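Local structure of putative heme binding protein (Tannerella forsythia, 6EU8) at residues 34-44 against 56-67; 137-145 against 155-163. The protein probably binds heme, as a member of the HmuY-like family of bacterial heme-binding proteins. All coordinates share one frame; numbering follows the deposited sequence. Where two conformers were deposited one is given.

Contact 1: residues 34-44 against 56-67; sequences QTETHRDFSEW and IPAKGSEADIKI
Phe41 packs its ring on the backbone of the 56-67 loop, beside the outer strand 35-39 of an antiparallel four-stranded sheet. One face receives Ser61 O, 3.4 Å above the ring plane, and Glu62 N, both toward the rim; the opposite face lies against Arg39 O, and Lys59 O meets the ring edge. Along the strand, the carboxylate of Glu36 takes two successive backbone N-H groups: Lys66 N to OE1 (3.0 Å, 158°) on the syn lone pair, and Ile67 N to OE2 from above the carboxylate plane. The anti lone pair of OE1 accepts His38 NE2 at 2.7 Å, nearly straight at 172° and in the imidazole plane, which helps hold the ring level with a carboxylate that the two backbone N-H groups also fix. The looser side lies at the exposed residues Glu43, Ala58 and Lys59, where water fills in: one molecule bridges Glu43 OE2 and Ala58 N. Next to it the guanidinium of Arg39, on a chain extended as far as NE and then turned about the last torsion (chi4 -76°), has Trp44 CZ2 3.5 Å above its plane and three waters along its edge. One of these accepts from Arg39 NH2 and lies 2.9 Å from Pro57 O. Trp44 and Ile56 form an antiparallel hydrogen-bonded pair, in which Ile56 N donates to Trp44 O at 2.9 Å.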
loop_
_atom_site.group_PDB
_atom_site.type_symbol
_atom_site.label_atom_id
_atom_site.label_comp_id
_atom_site.label_asym_id
_atom_site.label_seq_id
_atom_site.Cartn_x
_atom_site.Cartn_y
_atom_site.Cartn_z
ATOM N N GLN A 34 7.424 -10.639 8.453
ATOM C CA GLN A 34 6.094 -11.122 8.812
ATOM C C GLN A 34 5.026 -10.266 8.114
ATOM O O GLN A 34 5.253 -9.064 7.903
ATOM C CB GLN A 34 5.841 -10.958 10.308
ATOM C CG GLN A 34 6.729 -11.739 11.271
ATOM C CD GLN A 34 6.668 -11.139 12.680
ATOM O OE1 GLN A 34 7.065 -9.983 12.905
ATOM N NE2 GLN A 34 6.129 -11.901 13.628
ATOM N N THR A 35 3.899 -10.909 7.792
ATOM C CA THR A 35 2.705 -10.232 7.244
ATOM C C THR A 35 1.426 -10.727 7.914
ATOM O O THR A 35 1.410 -11.832 8.477
ATOM C CB THR A 35 2.552 -10.425 5.732
ATOM O OG1 THR A 35 2.264 -11.800 5.444
ATOM C CG2 THR A 35 3.778 -9.977 4.984
ATOM N N GLU A 36 0.374 -9.898 7.862
ATOM C CA GLU A 36 -0.979 -10.208 8.373
ATOM C C GLU A 36 -2.010 -9.553 7.465
ATOM O O GLU A 36 -1.843 -8.385 7.091
ATOM C CB GLU A 36 -1.184 -9.668 9.797
ATOM C CG GLU A 36 -1.122 -10.698 10.914
ATOM C CD GLU A 36 -1.250 -10.063 12.297
ATOM O OE1 GLU A 36 -2.235 -9.342 12.587
ATOM O OE2 GLU A 36 -0.340 -10.268 13.121
ATOM N N THR A 37 -3.055 -10.304 7.120
ATOM C CA THR A 37 -4.113 -9.807 6.260
ATOM C C THR A 37 -5.413 -9.661 7.080
ATOM O O THR A 37 -5.840 -10.620 7.746
ATOM C CB THR A 37 -4.314 -10.709 5.025
ATOM O OG1 THR A 37 -3.088 -10.780 4.267
ATOM C CG2 THR A 37 -5.429 -10.208 4.123
ATOM N N HIS A 38 -6.051 -8.483 7.040
ATOM C CA HIS A 38 -7.321 -8.250 7.752
ATOM C C HIS A 38 -8.278 -7.431 6.894
ATOM O O HIS A 38 -7.849 -6.559 6.130
ATOM C CB HIS A 38 -7.122 -7.447 9.027
ATOM C CG HIS A 38 -6.243 -8.111 10.042
ATOM N ND1 HIS A 38 -6.734 -9.000 10.973
ATOM C CD2 HIS A 38 -4.911 -8.035 10.250
ATOM C CE1 HIS A 38 -5.738 -9.423 11.735
ATOM N NE2 HIS A 38 -4.618 -8.861 11.314
ATOM N N ARG A 39 -9.570 -7.706 7.024
ATOM C CA ARG A 39 -10.625 -6.914 6.398
ATOM C C ARG A 39 -10.551 -5.454 6.873
ATOM O O ARG A 39 -10.334 -5.192 8.062
ATOM C CB ARG A 39 -12.006 -7.513 6.753
ATOM C CG ARG A 39 -13.219 -6.809 6.159
ATOM C CD ARG A 39 -14.517 -7.490 6.622
ATOM N NE ARG A 39 -15.757 -6.867 6.158
ATOM C CZ ARG A 39 -16.283 -5.748 6.638
ATOM N NH1 ARG A 39 -15.663 -5.101 7.601
ATOM N NH2 ARG A 39 -17.421 -5.268 6.140
ATOM N N ASP A 40 -10.677 -4.515 5.939
ATOM C CA ASP A 40 -10.719 -3.067 6.248
ATOM C C ASP A 40 -11.648 -2.779 7.428
ATOM O O ASP A 40 -12.754 -3.336 7.478
ATOM C CB ASP A 40 -11.096 -2.281 4.972
ATOM C CG ASP A 40 -11.228 -0.788 5.203
ATOM O OD1 ASP A 40 -12.277 -0.372 5.731
ATOM O OD2 ASP A 40 -10.272 -0.033 4.848
ATOM N N PHE A 41 -11.191 -1.921 8.366
ATOM C CA PHE A 41 -11.870 -1.649 9.660
ATOM C C PHE A 41 -12.853 -0.469 9.686
ATOM O O PHE A 41 -13.448 -0.174 10.739
ATOM C CB PHE A 41 -10.806 -1.451 10.805
ATOM C CG PHE A 41 -9.819 -2.600 10.952
ATOM C CD1 PHE A 41 -10.254 -3.874 11.279
ATOM C CD2 PHE A 41 -8.459 -2.415 10.763
ATOM C CE1 PHE A 41 -9.358 -4.931 11.431
ATOM C CE2 PHE A 41 -7.555 -3.483 10.875
ATOM C CZ PHE A 41 -8.023 -4.745 11.198
ATOM N N SER A 42 -13.088 0.198 8.548
ATOM C CA SER A 42 -13.964 1.358 8.519
ATOM C C SER A 42 -15.456 0.955 8.404
ATOM O O SER A 42 -15.771 -0.196 8.113
ATOM C CB SER A 42 -13.544 2.292 7.383
ATOM O OG SER A 42 -13.875 1.776 6.115
ATOM N N GLU A 43 -16.352 1.918 8.623
ATOM C CA GLU A 43 -17.750 1.720 8.255
ATOM C C GLU A 43 -17.819 1.773 6.702
ATOM O O GLU A 43 -17.296 2.692 6.093
ATOM C CB GLU A 43 -18.681 2.766 8.886
ATOM C CG GLU A 43 -20.132 2.529 8.525
ATOM C CD GLU A 43 -21.060 3.490 9.230
ATOM O OE1 GLU A 43 -21.268 4.626 8.729
ATOM O OE2 GLU A 43 -21.532 3.089 10.331
ATOM N N TRP A 44 -18.414 0.751 6.087
ATOM C CA TRP A 44 -18.461 0.723 4.604
ATOM C C TRP A 44 -19.759 1.342 4.116
ATOM O O TRP A 44 -20.806 1.219 4.770
ATOM C CB TRP A 44 -18.314 -0.678 4.087
ATOM C CG TRP A 44 -16.952 -1.332 4.280
ATOM C CD1 TRP A 44 -15.858 -0.824 4.946
ATOM C CD2 TRP A 44 -16.591 -2.650 3.875
ATOM N NE1 TRP A 44 -14.830 -1.744 4.927
ATOM C CE2 TRP A 44 -15.246 -2.869 4.269
ATOM C CE3 TRP A 44 -17.264 -3.656 3.169
ATOM C CZ2 TRP A 44 -14.573 -4.085 4.021
ATOM C CZ3 TRP A 44 -16.608 -4.855 2.928
ATOM C CH2 TRP A 44 -15.269 -5.051 3.316
ATOM N N ILE A 56 -22.710 -0.518 6.029
ATOM C CA ILE A 56 -22.317 -1.831 6.519
ATOM C C ILE A 56 -21.477 -1.586 7.773
ATOM O O ILE A 56 -20.507 -0.825 7.699
ATOM C CB ILE A 56 -21.520 -2.628 5.461
ATOM C CG1 ILE A 56 -22.367 -2.885 4.180
ATOM C CG2 ILE A 56 -21.036 -3.954 6.036
ATOM C CD1 ILE A 56 -21.527 -3.340 2.997
ATOM N N PRO A 57 -21.832 -2.222 8.917
ATOM C CA PRO A 57 -21.177 -1.847 10.160
ATOM C C PRO A 57 -19.676 -2.067 10.172
ATOM O O PRO A 57 -19.194 -3.057 9.651
ATOM C CB PRO A 57 -21.822 -2.768 11.200
ATOM C CG PRO A 57 -23.091 -3.206 10.631
ATOM C CD PRO A 57 -22.909 -3.209 9.147
ATOM N N ALA A 58 -18.962 -1.157 10.801
ATOM C CA ALA A 58 -17.535 -1.300 11.069
ATOM C C ALA A 58 -17.285 -2.571 11.895
ATOM O O ALA A 58 -18.037 -2.825 12.861
ATOM C CB ALA A 58 -17.012 -0.096 11.811
ATOM N N LYS A 59 -16.275 -3.355 11.520
ATOM C CA LYS A 59 -15.925 -4.597 12.229
ATOM C C LYS A 59 -14.445 -4.636 12.578
ATOM O O LYS A 59 -13.586 -4.318 11.753
ATOM C CB LYS A 59 -16.324 -5.814 11.392
ATOM C CG LYS A 59 -17.829 -6.036 11.343
ATOM C CD LYS A 59 -18.264 -6.883 10.158
ATOM C CE LYS A 59 -19.765 -6.763 9.911
ATOM N NZ LYS A 59 -20.111 -5.716 8.907
ATOM N N GLY A 60 -14.136 -5.070 13.805
ATOM C CA GLY A 60 -12.758 -5.085 14.285
ATOM C C GLY A 60 -12.114 -3.719 14.484
ATOM O O GLY A 60 -12.777 -2.686 14.512
ATOM N N SER A 61 -10.798 -3.736 14.622
ATOM C CA SER A 61 -9.990 -2.536 14.735
ATOM C C SER A 61 -8.513 -2.879 14.543
ATOM O O SER A 61 -8.111 -4.058 14.534
ATOM C CB SER A 61 -10.176 -1.844 16.087
ATOM O OG SER A 61 -9.416 -2.509 17.081
ATOM N N GLU A 62 -7.697 -1.843 14.402
ATOM C CA GLU A 62 -6.249 -2.018 14.244
ATOM C C GLU A 62 -5.587 -2.718 15.443
ATOM O O GLU A 62 -4.505 -3.280 15.296
ATOM C CB GLU A 62 -5.557 -0.689 13.919
ATOM C CG GLU A 62 -5.868 -0.188 12.497
ATOM C CD GLU A 62 -4.975 0.958 12.036
ATOM O OE1 GLU A 62 -4.052 1.343 12.788
ATOM O OE2 GLU A 62 -5.181 1.462 10.906
ATOM N N ALA A 63 -6.252 -2.721 16.604
ATOM C CA ALA A 63 -5.806 -3.559 17.729
ATOM C C ALA A 63 -5.794 -5.064 17.427
ATOM O O ALA A 63 -5.077 -5.818 18.086
ATOM C CB ALA A 63 -6.643 -3.268 18.974
ATOM N N ASP A 64 -6.564 -5.503 16.429
ATOM C CA ASP A 64 -6.513 -6.890 15.941
ATOM C C ASP A 64 -5.225 -7.277 15.215
ATOM O O ASP A 64 -5.025 -8.459 14.927
ATOM C CB ASP A 64 -7.694 -7.184 15.009
ATOM C CG ASP A 64 -9.046 -6.957 15.671
ATOM O OD1 ASP A 64 -9.111 -6.957 16.905
ATOM O OD2 ASP A 64 -10.052 -6.794 14.955
ATOM N N ILE A 65 -4.384 -6.297 14.878
ATOM C CA ILE A 65 -3.111 -6.564 14.212
ATOM C C ILE A 65 -2.081 -6.897 15.291
ATOM O O ILE A 65 -1.773 -6.057 16.134
ATOM C CB ILE A 65 -2.591 -5.360 13.381
ATOM C CG1 ILE A 65 -3.645 -4.857 12.379
ATOM C CG2 ILE A 65 -1.307 -5.760 12.651
ATOM C CD1 ILE A 65 -3.356 -3.467 11.849
ATOM N N LYS A 66 -1.545 -8.109 15.257
ATOM C CA LYS A 66 -0.604 -8.552 16.311
ATOM C C LYS A 66 0.855 -8.136 16.067
ATOM O O LYS A 66 1.569 -7.788 17.022
ATOM C CB LYS A 66 -0.725 -10.066 16.521
ATOM C CG LYS A 66 -2.157 -10.562 16.710
ATOM C CD LYS A 66 -2.954 -9.687 17.679
ATOM C CE LYS A 66 -4.281 -10.316 18.078
ATOM N NZ LYS A 66 -5.094 -9.379 18.907
ATOM N N ILE A 67 1.297 -8.156 14.809
ATOM C CA ILE A 67 2.679 -7.779 14.469
ATOM C C ILE A 67 2.901 -6.275 14.492
ATOM O O ILE A 67 1.951 -5.510 14.282
ATOM C CB ILE A 67 3.142 -8.362 13.097
ATOM C CG1 ILE A 67 2.288 -7.867 11.904
ATOM C CG2 ILE A 67 3.129 -9.886 13.120
ATOM C CD1 ILE A 67 2.864 -8.261 10.557
HETATM O O HOH W 1 -15.031 -2.652 8.995
HETATM O O HOH W 2 -17.732 -2.565 7.207
HETATM O O HOH W 3 -13.080 -5.664 9.396
HETATM O O HOH W 4 -13.689 -0.496 13.376
HETATM O O HOH W 5 -20.599 1.037 11.953
#

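Contact 2: residues 137-145 against 155-163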
loop_
_atom_site.group_PDB
_atom_site.type_symbol
_atom_site.label_atom_id
_atom_site.label_comp_id
_atom_site.label_asym_id
_atom_site.label_seq_id
_atom_site.Cartn_x
_atom_site.Cartn_y
_atom_site.Cartn_z
ATOM N N ASN A 137 -0.831 6.720 1.094
ATOM C CA ASN A 137 0.300 7.637 0.925
ATOM C C ASN A 137 0.321 8.185 -0.500
ATOM O O ASN A 137 0.356 7.388 -1.460
ATOM C CB ASN A 137 1.618 6.946 1.238
ATOM C CG ASN A 137 2.752 7.951 1.331
ATOM O OD1 ASN A 137 3.358 8.316 0.342
ATOM N ND2 ASN A 137 2.963 8.462 2.532
ATOM N N PRO A 138 0.284 9.530 -0.670
ATOM C CA PRO A 138 0.170 10.112 -2.015
ATOM C C PRO A 138 1.460 10.033 -2.853
ATOM O O PRO A 138 1.388 10.167 -4.075
ATOM C CB PRO A 138 -0.203 11.570 -1.721
ATOM C CG PRO A 138 0.402 11.837 -0.402
ATOM C CD PRO A 138 0.284 10.571 0.370
ATOM N N VAL A 139 2.626 9.852 -2.209
ATOM C CA VAL A 139 3.884 9.609 -2.908
ATOM C C VAL A 139 3.961 8.130 -3.363
ATOM O O VAL A 139 4.180 7.848 -4.546
ATOM C CB VAL A 139 5.129 10.028 -2.055
ATOM C CG1 VAL A 139 6.438 9.510 -2.665
ATOM C CG2 VAL A 139 5.154 11.556 -1.894
ATOM N N LEU A 140 3.726 7.193 -2.452
ATOM C CA LEU A 140 3.822 5.783 -2.821
ATOM C C LEU A 140 2.794 5.391 -3.879
ATOM O O LEU A 140 3.057 4.483 -4.630
ATOM C CB LEU A 140 3.758 4.882 -1.592
ATOM C CG LEU A 140 4.935 5.068 -0.615
ATOM C CD1 LEU A 140 4.674 4.345 0.705
ATOM C CD2 LEU A 140 6.240 4.635 -1.246
ATOM N N LYS A 141 1.682 6.110 -3.966
ATOM C CA LYS A 141 0.637 5.825 -5.002
ATOM C C LYS A 141 1.214 5.909 -6.403
ATOM O O LYS A 141 0.770 5.190 -7.321
ATOM C CB LYS A 141 -0.508 6.825 -4.860
ATOM C CG LYS A 141 -1.759 6.558 -5.709
ATOM C CD LYS A 141 -2.719 7.751 -5.647
ATOM C CE LYS A 141 -3.743 7.743 -6.768
ATOM N NZ LYS A 141 -4.926 6.937 -6.408
ATOM N N THR A 142 2.225 6.749 -6.579
ATOM C CA THR A 142 2.868 6.908 -7.885
ATOM C C THR A 142 3.723 5.734 -8.370
ATOM O O THR A 142 4.283 5.804 -9.482
ATOM C CB THR A 142 3.684 8.209 -7.970
ATOM O OG1 THR A 142 4.906 8.110 -7.221
ATOM C CG2 THR A 142 2.851 9.403 -7.518
ATOM N N TRP A 143 3.854 4.651 -7.596
ATOM C CA TRP A 143 4.540 3.434 -8.066
ATOM C C TRP A 143 3.898 2.882 -9.354
ATOM O O TRP A 143 4.573 2.236 -10.132
ATOM C CB TRP A 143 4.623 2.352 -6.979
ATOM C CG TRP A 143 3.381 1.494 -6.729
ATOM C CD1 TRP A 143 2.272 1.803 -6.001
ATOM C CD2 TRP A 143 3.201 0.147 -7.179
ATOM N NE1 TRP A 143 1.384 0.746 -6.008
ATOM C CE2 TRP A 143 1.956 -0.300 -6.688
ATOM C CE3 TRP A 143 3.987 -0.726 -7.940
ATOM C CZ2 TRP A 143 1.461 -1.584 -6.954
ATOM C CZ3 TRP A 143 3.506 -2.018 -8.187
ATOM C CH2 TRP A 143 2.256 -2.435 -7.687
ATOM N N ILE A 144 2.602 3.157 -9.544
ATOM C CA ILE A 144 1.897 2.871 -10.816
ATOM C C ILE A 144 1.848 4.170 -11.629
ATOM O O ILE A 144 1.294 5.168 -11.186
ATOM C CB ILE A 144 0.455 2.383 -10.526
ATOM C CG1 ILE A 144 0.439 1.072 -9.736
ATOM C CG2 ILE A 144 -0.394 2.316 -11.811
ATOM C CD1 ILE A 144 1.087 -0.108 -10.421
ATOM N N VAL A 145 2.433 4.151 -12.834
ATOM C CA VAL A 145 2.303 5.261 -13.757
ATOM C C VAL A 145 0.893 5.233 -14.414
ATOM O O VAL A 145 0.234 6.273 -14.493
ATOM C CB VAL A 145 3.373 5.212 -14.862
ATOM C CG1 VAL A 145 3.195 6.373 -15.873
ATOM C CG2 VAL A 145 4.785 5.237 -14.255
ATOM N N LEU A 155 4.706 0.380 -14.476
ATOM C CA LEU A 155 5.329 0.695 -13.151
ATOM C C LEU A 155 6.393 1.766 -13.279
ATOM O O LEU A 155 7.096 1.849 -14.299
ATOM C CB LEU A 155 5.969 -0.557 -12.529
ATOM C CG LEU A 155 5.115 -1.604 -11.811
ATOM C CD1 LEU A 155 4.094 -2.223 -12.754
ATOM C CD2 LEU A 155 6.001 -2.692 -11.198
ATOM N N SER A 156 6.512 2.597 -12.250
ATOM C CA SER A 156 7.621 3.539 -12.130
ATOM C C SER A 156 8.907 2.763 -11.934
ATOM O O SER A 156 8.925 1.710 -11.314
ATOM C CB SER A 156 7.409 4.443 -10.912
ATOM O OG SER A 156 8.537 5.269 -10.650
ATOM N N LYS A 157 10.001 3.312 -12.452
ATOM C CA LYS A 157 11.346 2.749 -12.230
ATOM C C LYS A 157 12.076 3.426 -11.056
ATOM O O LYS A 157 13.263 3.113 -10.836
ATOM C CB LYS A 157 12.170 2.899 -13.512
ATOM C CG LYS A 157 11.601 2.173 -14.712
ATOM C CD LYS A 157 11.687 0.682 -14.501
ATOM C CE LYS A 157 11.963 -0.122 -15.766
ATOM N NZ LYS A 157 10.710 -0.474 -16.488
ATOM N N SER A 158 11.409 4.336 -10.330
ATOM C CA SER A 158 12.032 5.075 -9.218
ATOM C C SER A 158 12.246 4.218 -7.965
ATOM O O SER A 158 11.439 3.353 -7.620
ATOM C CB SER A 158 11.214 6.306 -8.844
ATOM O OG SER A 158 10.999 7.168 -9.962
ATOM N N VAL A 159 13.370 4.482 -7.283
ATOM C CA VAL A 159 13.571 4.025 -5.893
ATOM C C VAL A 159 12.862 5.009 -4.963
ATOM O O VAL A 159 13.114 6.219 -4.999
ATOM C CB VAL A 159 15.088 3.957 -5.517
ATOM C CG1 VAL A 159 15.301 3.580 -4.051
ATOM C CG2 VAL A 159 15.789 2.902 -6.367
ATOM N N PHE A 160 11.952 4.478 -4.129
ATOM C CA PHE A 160 11.301 5.222 -3.052
ATOM C C PHE A 160 12.082 5.084 -1.740
ATOM O O PHE A 160 12.723 4.061 -1.502
ATOM C CB PHE A 160 9.817 4.772 -2.836
ATOM C CG PHE A 160 8.932 5.011 -4.033
ATOM C CD1 PHE A 160 8.871 4.082 -5.059
ATOM C CD2 PHE A 160 8.161 6.143 -4.119
ATOM C CE1 PHE A 160 8.072 4.302 -6.208
ATOM C CE2 PHE A 160 7.346 6.364 -5.242
ATOM C CZ PHE A 160 7.301 5.440 -6.283
ATOM N N VAL A 161 12.029 6.127 -0.924
ATOM C CA VAL A 161 12.543 6.037 0.444
ATOM C C VAL A 161 11.406 6.366 1.413
ATOM O O VAL A 161 10.736 7.384 1.273
ATOM C CB VAL A 161 13.768 6.942 0.688
ATOM C CG1 VAL A 161 14.250 6.743 2.133
ATOM C CG2 VAL A 161 14.902 6.602 -0.306
ATOM N N VAL A 162 11.221 5.496 2.397
ATOM C CA VAL A 162 10.189 5.646 3.414
ATOM C C VAL A 162 10.846 5.679 4.802
ATOM O O VAL A 162 11.608 4.768 5.129
ATOM C CB VAL A 162 9.173 4.489 3.371
ATOM C CG1 VAL A 162 7.955 4.821 4.214
ATOM C CG2 VAL A 162 8.715 4.195 1.931
ATOM N N LYS A 163 10.498 6.704 5.578
ATOM C CA LYS A 163 10.936 6.866 6.993
ATOM C C LYS A 163 9.821 6.435 7.920
ATOM O O LYS A 163 8.660 6.885 7.737
ATOM C CB LYS A 163 11.239 8.342 7.311
ATOM C CG LYS A 163 12.367 8.973 6.521
ATOM C CD LYS A 163 12.339 10.509 6.504
ATOM C CE LYS A 163 12.820 11.141 7.793
ATOM N NZ LYS A 163 13.241 12.542 7.521
HETATM O O HOH W 6 7.198 1.072 -9.244
#
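A hydroxyl, Thr142 OG1, lies at the edge of the Phe160 ring, in plane and 3.6 Å from Phe160 CE2, where Val139 and the 3-10 turn 140-143 pack on this aromatic side chain. That hydroxyl donates to Val139 O at 2.8 Å, nearly along the C=O axis; the same carbonyl also accepts Thr142 N, so two bonds hold it beside the ring. Apolar groups complete the contact: Leu140 CD2 sits 3.8 Å from Phe160 CD2 and also reaches Val162 CG2, while Trp143 CB approaches Phe160 CE1. Asn137 OD1 accepts Leu140 N in the carbonyl plane, an Asx motif at the start of the turn. Trp143 places CG between its backbone N and carbonyl carbon (chi1 80°), and its indole runs alongside Leu155, whose CD2 meets the ring edge 4.0 Å from CZ3. Ile144 CD1 lies over the rim of one indole face, 3.6 Å above the plane. The backbones join where Ser156 N donates to Trp143 O (2.9 Å, 170°), next to the non-hydrogen-bonded antiparallel pair Ile144-Leu155. A water links Trp143 O with Ser156 O. Around this, Trp143 NE1 bonds Phe76 O and its ring meets Phe174. Leu155 touches Ala177 of strand 169-178; Trp143 rests on Ala177 too and on Ile78, and Leu140 on strands 77-80 and 84-87, so the turn packs against three strands.

Contacts 1 and 2 follow one another along the chain and lie on opposite sides of its centre, their own centres 24 Å apart and their nearest atoms about 12 Å apart, so neither touches the other. Strands of the four-stranded sheet reach both: 35-39 belongs to contact 1 at one outer edge, while 77-80, the other outermost strand, packs against Leu140 and Val162 of contact 2. The ten-stranded sheet is shared as well, through 44-48 and 51-56 at contact 1 and 160-163 at contact 2. Contact 1 sits near the protein surface, whereas contact 2 reaches further into the interior. No heme is present in the structure.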